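Local coordinates for malonyl coenzyme A-acyl carrier protein transacylase (Helicobacter pylori, PDB 2H1Y) that probably transfers the malonyl group from malonyl-CoA to the holo acyl carrier protein, supplying malonyl-ACP for fatty acid synthesis, at residues 125-137 against 213-225. Sequence-based numbering, arbitrary orientation.
Sequences LTHQRGKMMQEAC and FLEPMIFKFQELL
An antiparallel helix pair in the acyltransferase domain of this FabD-family enzyme brings L125, R129 and M132 of segment 125-137 against F221, L224 and M217 of segment 213-225. The axes of the short segments 125-137 and 218-225 approach to 10.8 Å, at 172°, and the seam is packed almost wholly by apolar groups. At its centre M217 has CG between the backbone N and the carbonyl carbon (chi1 82°), and a bend at chi3 brings CE against M132, 3.4 Å from M132 CB. M217 SD lies 3.8 Å from M133 CG. M132, extended beyond CG, carries its methyl across to K220 and L224, with M132 CE 4.0 Å from K220 CB.

One corner of the F221 ring enters between two residues a turn apart: F221 CE1 lies 3.5 Å from R129 CB and 3.6 Å from L125 CD1. R129 thus offers its aliphatic stem, not its guanidinium, to the phenyl, while its straight chain takes the guanidinium onward to Q73, S104 and Q259, which bind its nitrogens. L224 reaches across the side chain of Q128 at about a right angle, its CD1 3.4 Å from Q128 CG. Toward the 3-10 segment 213-214, L214 sets its two methyls against M133 and C137, A136 CB rests 3.7 Å from F213 O, and C137 SG approaches the edge of the F213 ring near its plane.

Beyond the pair, L125 and R129 also pack on helix 105-116, M133 touches helix 69-90, and L225 leans on helix 249-259, while F213 extends to loop residues K140, V181 and A208.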
loop_
_atom_site.group_PDB
_atom_site.type_symbol
_atom_site.label_atom_id
_atom_site.label_comp_id
_atom_site.label_asym_id
_atom_site.label_seq_id
_atom_site.Cartn_x
_atom_site.Cartn_y
_atom_site.Cartn_z
ATOM N N LEU A 125 -10.603 8.169 6.085
ATOM C CA LEU A 125 -10.917 6.908 5.423
ATOM C C LEU A 125 -9.889 5.806 5.760
ATOM O O LEU A 125 -10.283 4.686 6.105
ATOM C CB LEU A 125 -11.050 7.092 3.913
ATOM C CG LEU A 125 -11.364 5.815 3.117
ATOM C CD1 LEU A 125 -12.829 5.448 3.212
ATOM C CD2 LEU A 125 -10.970 5.984 1.675
ATOM N N THR A 126 -8.590 6.129 5.676
ATOM C CA THR A 126 -7.544 5.134 5.950
ATOM C C THR A 126 -7.585 4.632 7.399
ATOM O O THR A 126 -7.512 3.426 7.638
ATOM C CB THR A 126 -6.108 5.619 5.560
ATOM O OG1 THR A 126 -5.832 6.884 6.169
ATOM C CG2 THR A 126 -5.960 5.734 4.034
ATOM N N HIS A 127 -7.729 5.549 8.359
ATOM C CA HIS A 127 -7.886 5.173 9.758
ATOM C C HIS A 127 -9.058 4.207 9.909
ATOM O O HIS A 127 -8.983 3.223 10.650
ATOM C CB HIS A 127 -8.086 6.417 10.612
ATOM C CG HIS A 127 -8.489 6.134 12.029
ATOM N ND1 HIS A 127 -9.799 5.925 12.406
ATOM C CD2 HIS A 127 -7.759 6.046 13.165
ATOM C CE1 HIS A 127 -9.858 5.707 13.707
ATOM N NE2 HIS A 127 -8.633 5.773 14.194
ATOM N N GLN A 128 -10.130 4.467 9.169
ATOM C CA GLN A 128 -11.327 3.643 9.238
ATOM C C GLN A 128 -11.082 2.253 8.634
ATOM O O GLN A 128 -11.458 1.230 9.230
ATOM C CB GLN A 128 -12.494 4.393 8.574
ATOM C CG GLN A 128 -13.922 4.160 9.143
ATOM C CD GLN A 128 -14.055 4.104 10.666
ATOM O OE1 GLN A 128 -14.691 3.195 11.191
ATOM N NE2 GLN A 128 -13.486 5.074 11.371
ATOM N N ARG A 129 -10.415 2.211 7.481
ATOM C CA ARG A 129 -10.080 0.954 6.811
ATOM C C ARG A 129 -9.311 0.042 7.752
ATOM O O ARG A 129 -9.570 -1.157 7.815
ATOM C CB ARG A 129 -9.253 1.235 5.558
ATOM C CG ARG A 129 -8.975 0.033 4.628
ATOM C CD ARG A 129 -8.026 0.503 3.523
ATOM N NE ARG A 129 -7.628 -0.508 2.548
ATOM C CZ ARG A 129 -6.554 -1.296 2.646
ATOM N NH1 ARG A 129 -5.742 -1.233 3.703
ATOM N NH2 ARG A 129 -6.284 -2.156 1.662
ATOM N N GLY A 130 -8.371 0.619 8.500
ATOM C CA GLY A 130 -7.608 -0.144 9.488
ATOM C C GLY A 130 -8.466 -0.608 10.651
ATOM O O GLY A 130 -8.312 -1.734 11.145
ATOM N N LYS A 131 -9.371 0.265 11.088
ATOM C CA LYS A 131 -10.223 -0.018 12.231
ATOM C C LYS A 131 -11.177 -1.144 11.874
ATOM O O LYS A 131 -11.360 -2.098 12.653
ATOM C CB LYS A 131 -11.001 1.235 12.609
ATOM C CG LYS A 131 -11.479 1.262 14.023
ATOM C CD LYS A 131 -12.150 2.598 14.359
ATOM C CE LYS A 131 -12.290 2.756 15.877
ATOM N NZ LYS A 131 -12.769 1.482 16.517
ATOM N N MET A 132 -11.754 -1.052 10.679
ATOM C CA MET A 132 -12.699 -2.060 10.216
ATOM C C MET A 132 -12.047 -3.420 9.936
ATOM O O MET A 132 -12.646 -4.470 10.168
ATOM C CB MET A 132 -13.475 -1.552 9.013
ATOM C CG MET A 132 -14.340 -0.350 9.316
ATOM S SD MET A 132 -15.095 0.270 7.812
ATOM C CE MET A 132 -16.083 1.642 8.430
ATOM N N MET A 133 -10.811 -3.395 9.466
ATOM C CA MET A 133 -10.040 -4.633 9.309
ATOM C C MET A 133 -9.779 -5.291 10.670
ATOM O O MET A 133 -9.856 -6.520 10.801
ATOM C CB MET A 133 -8.729 -4.386 8.542
ATOM C CG MET A 133 -8.900 -4.273 7.025
ATOM S SD MET A 133 -7.410 -3.868 6.063
ATOM C CE MET A 133 -6.242 -5.076 6.707
ATOM N N GLN A 134 -9.495 -4.474 11.683
ATOM C CA GLN A 134 -9.246 -4.996 13.024
ATOM C C GLN A 134 -10.516 -5.534 13.652
ATOM O O GLN A 134 -10.509 -6.609 14.239
ATOM C CB GLN A 134 -8.615 -3.937 13.928
ATOM C CG GLN A 134 -7.281 -3.420 13.414
ATOM C CD GLN A 134 -6.512 -2.627 14.467
ATOM O OE1 GLN A 134 -5.707 -3.200 15.224
ATOM N NE2 GLN A 134 -6.743 -1.301 14.513
ATOM N N GLU A 135 -11.601 -4.782 13.515
ATOM C CA GLU A 135 -12.896 -5.194 14.052
ATOM C C GLU A 135 -13.396 -6.471 13.391
ATOM O O GLU A 135 -13.830 -7.397 14.083
ATOM C CB GLU A 135 -13.928 -4.093 13.871
ATOM C CG GLU A 135 -13.663 -2.820 14.696
ATOM C CD GLU A 135 -14.536 -1.643 14.250
ATOM O OE1 GLU A 135 -15.359 -1.795 13.304
ATOM O OE2 GLU A 135 -14.388 -0.558 14.846
ATOM N N ALA A 136 -13.316 -6.525 12.062
ATOM C CA ALA A 136 -13.811 -7.675 11.320
ATOM C C ALA A 136 -13.039 -8.922 11.664
ATOM O O ALA A 136 -13.562 -10.023 11.507
ATOM C CB ALA A 136 -13.748 -7.433 9.832
ATOM N N CYS A 137 -11.797 -8.757 12.123
ATOM C CA CYS A 137 -10.938 -9.911 12.425
ATOM C C CYS A 137 -10.841 -10.275 13.915
ATOM O O CYS A 137 -10.391 -11.367 14.261
ATOM C CB CYS A 137 -9.534 -9.729 11.821
ATOM S SG CYS A 137 -9.468 -9.837 10.025
ATOM N N PHE A 213 -12.466 -12.978 5.311
ATOM C CA PHE A 213 -12.495 -12.394 6.673
ATOM C C PHE A 213 -12.867 -10.937 6.635
ATOM O O PHE A 213 -13.239 -10.365 7.652
ATOM C CB PHE A 213 -11.145 -12.518 7.375
ATOM C CG PHE A 213 -10.898 -13.862 8.029
ATOM C CD1 PHE A 213 -9.924 -13.988 9.014
ATOM C CD2 PHE A 213 -11.628 -14.993 7.669
ATOM C CE1 PHE A 213 -9.663 -15.209 9.611
ATOM C CE2 PHE A 213 -11.378 -16.225 8.269
ATOM C CZ PHE A 213 -10.391 -16.331 9.240
ATOM N N LEU A 214 -12.761 -10.336 5.463
ATOM C CA LEU A 214 -13.072 -8.932 5.317
ATOM C C LEU A 214 -14.483 -8.690 4.812
ATOM O O LEU A 214 -14.988 -7.579 4.923
ATOM C CB LEU A 214 -12.029 -8.239 4.447
ATOM C CG LEU A 214 -11.095 -7.341 5.259
ATOM C CD1 LEU A 214 -10.645 -7.999 6.536
ATOM C CD2 LEU A 214 -9.881 -6.896 4.448
ATOM N N GLU A 215 -15.120 -9.740 4.289
ATOM C CA GLU A 215 -16.513 -9.677 3.797
ATOM C C GLU A 215 -17.400 -8.776 4.653
ATOM O O GLU A 215 -18.038 -7.866 4.116
ATOM C CB GLU A 215 -17.147 -11.074 3.702
ATOM C CG GLU A 215 -17.760 -11.424 2.332
ATOM C CD GLU A 215 -18.937 -10.526 1.928
ATOM O OE1 GLU A 215 -20.014 -10.590 2.572
ATOM O OE2 GLU A 215 -18.787 -9.770 0.941
ATOM N N PRO A 216 -17.437 -9.006 5.989
ATOM C CA PRO A 216 -18.316 -8.160 6.806
ATOM C C PRO A 216 -18.228 -6.679 6.471
ATOM O O PRO A 216 -19.258 -6.039 6.366
ATOM C CB PRO A 216 -17.822 -8.416 8.232
ATOM C CG PRO A 216 -17.331 -9.818 8.201
ATOM C CD PRO A 216 -16.732 -10.009 6.819
ATOM N N MET A 217 -17.019 -6.153 6.277
ATOM C CA MET A 217 -16.784 -4.707 6.194
ATOM C C MET A 217 -17.045 -4.087 4.821
ATOM O O MET A 217 -17.033 -2.840 4.711
ATOM C CB MET A 217 -15.355 -4.340 6.670
ATOM C CG MET A 217 -14.226 -4.525 5.612
ATOM S SD MET A 217 -12.548 -4.019 6.140
ATOM C CE MET A 217 -12.562 -2.263 5.783
ATOM N N ILE A 218 -17.260 -4.920 3.785
ATOM C CA ILE A 218 -17.367 -4.390 2.402
ATOM C C ILE A 218 -18.437 -3.308 2.262
ATOM O O ILE A 218 -18.176 -2.246 1.698
ATOM C CB ILE A 218 -17.496 -5.476 1.251
ATOM C CG1 ILE A 218 -18.784 -6.301 1.357
ATOM C CG2 ILE A 218 -16.263 -6.364 1.205
ATOM C CD1 ILE A 218 -19.399 -6.731 -0.018
ATOM N N PHE A 219 -19.625 -3.547 2.814
ATOM C CA PHE A 219 -20.645 -2.522 2.715
ATOM C C PHE A 219 -20.334 -1.200 3.443
ATOM O O PHE A 219 -20.456 -0.136 2.831
ATOM C CB PHE A 219 -22.074 -2.996 3.004
ATOM C CG PHE A 219 -23.066 -2.060 2.436
ATOM C CD1 PHE A 219 -23.469 -2.196 1.106
ATOM C CD2 PHE A 219 -23.479 -0.934 3.168
ATOM C CE1 PHE A 219 -24.333 -1.266 0.528
ATOM C CE2 PHE A 219 -24.331 -0.000 2.613
ATOM C CZ PHE A 219 -24.760 -0.155 1.283
ATOM N N LYS A 220 -19.956 -1.264 4.725
ATOM C CA LYS A 220 -19.575 -0.061 5.491
ATOM C C LYS A 220 -18.478 0.756 4.796
ATOM O O LYS A 220 -18.496 1.991 4.814
ATOM C CB LYS A 220 -19.124 -0.418 6.912
ATOM C CG LYS A 220 -20.253 -0.808 7.861
ATOM C CD LYS A 220 -19.942 -0.454 9.340
ATOM C CE LYS A 220 -20.075 1.066 9.642
ATOM N NZ LYS A 220 -20.357 1.354 11.090
ATOM N N PHE A 221 -17.535 0.054 4.177
ATOM C CA PHE A 221 -16.446 0.712 3.493
ATOM C C PHE A 221 -16.932 1.391 2.222
ATOM O O PHE A 221 -16.616 2.549 1.967
ATOM C CB PHE A 221 -15.295 -0.266 3.213
ATOM C CG PHE A 221 -13.981 0.414 2.998
ATOM C CD1 PHE A 221 -13.450 1.245 3.974
ATOM C CD2 PHE A 221 -13.292 0.251 1.822
ATOM C CE1 PHE A 221 -12.251 1.891 3.776
ATOM C CE2 PHE A 221 -12.091 0.885 1.622
ATOM C CZ PHE A 221 -11.563 1.707 2.597
ATOM N N GLN A 222 -17.735 0.674 1.451
ATOM C CA GLN A 222 -18.357 1.212 0.241
ATOM C C GLN A 222 -19.077 2.530 0.538
ATOM O O GLN A 222 -18.858 3.548 -0.132
ATOM C CB GLN A 222 -19.337 0.190 -0.304
ATOM C CG GLN A 222 -19.463 0.167 -1.802
ATOM C CD GLN A 222 -19.984 -1.175 -2.302
ATOM O OE1 GLN A 222 -19.340 -2.219 -2.117
ATOM N NE2 GLN A 222 -21.166 -1.153 -2.933
ATOM N N GLU A 223 -19.905 2.507 1.577
ATOM C CA GLU A 223 -20.589 3.701 2.073
ATOM C C GLU A 223 -19.626 4.870 2.304
ATOM O O GLU A 223 -19.883 5.994 1.857
ATOM C CB GLU A 223 -21.340 3.365 3.356
ATOM C CG GLU A 223 -22.200 4.485 3.907
ATOM C CD GLU A 223 -22.887 4.082 5.208
ATOM O OE1 GLU A 223 -22.222 3.442 6.055
ATOM O OE2 GLU A 223 -24.091 4.401 5.375
ATOM N N LEU A 224 -18.516 4.595 2.980
ATOM C CA LEU A 224 -17.523 5.632 3.256
ATOM C C LEU A 224 -16.795 6.178 2.008
ATOM O O LEU A 224 -16.483 7.370 1.940
ATOM C CB LEU A 224 -16.543 5.156 4.318
ATOM C CG LEU A 224 -17.042 5.209 5.766
ATOM C CD1 LEU A 224 -15.835 5.426 6.670
ATOM C CD2 LEU A 224 -18.097 6.312 6.034
ATOM N N LEU A 225 -16.558 5.304 1.027
ATOM C CA LEU A 225 -16.020 5.686 -0.289
ATOM C C LEU A 225 -16.951 6.611 -1.093
ATOM O O LEU A 225 -16.511 7.619 -1.672
ATOM C CB LEU A 225 -15.696 4.429 -1.114
ATOM C CG LEU A 225 -14.469 3.611 -0.683
ATOM C CD1 LEU A 225 -14.579 2.153 -1.118
ATOM C CD2 LEU A 225 -13.216 4.237 -1.245
#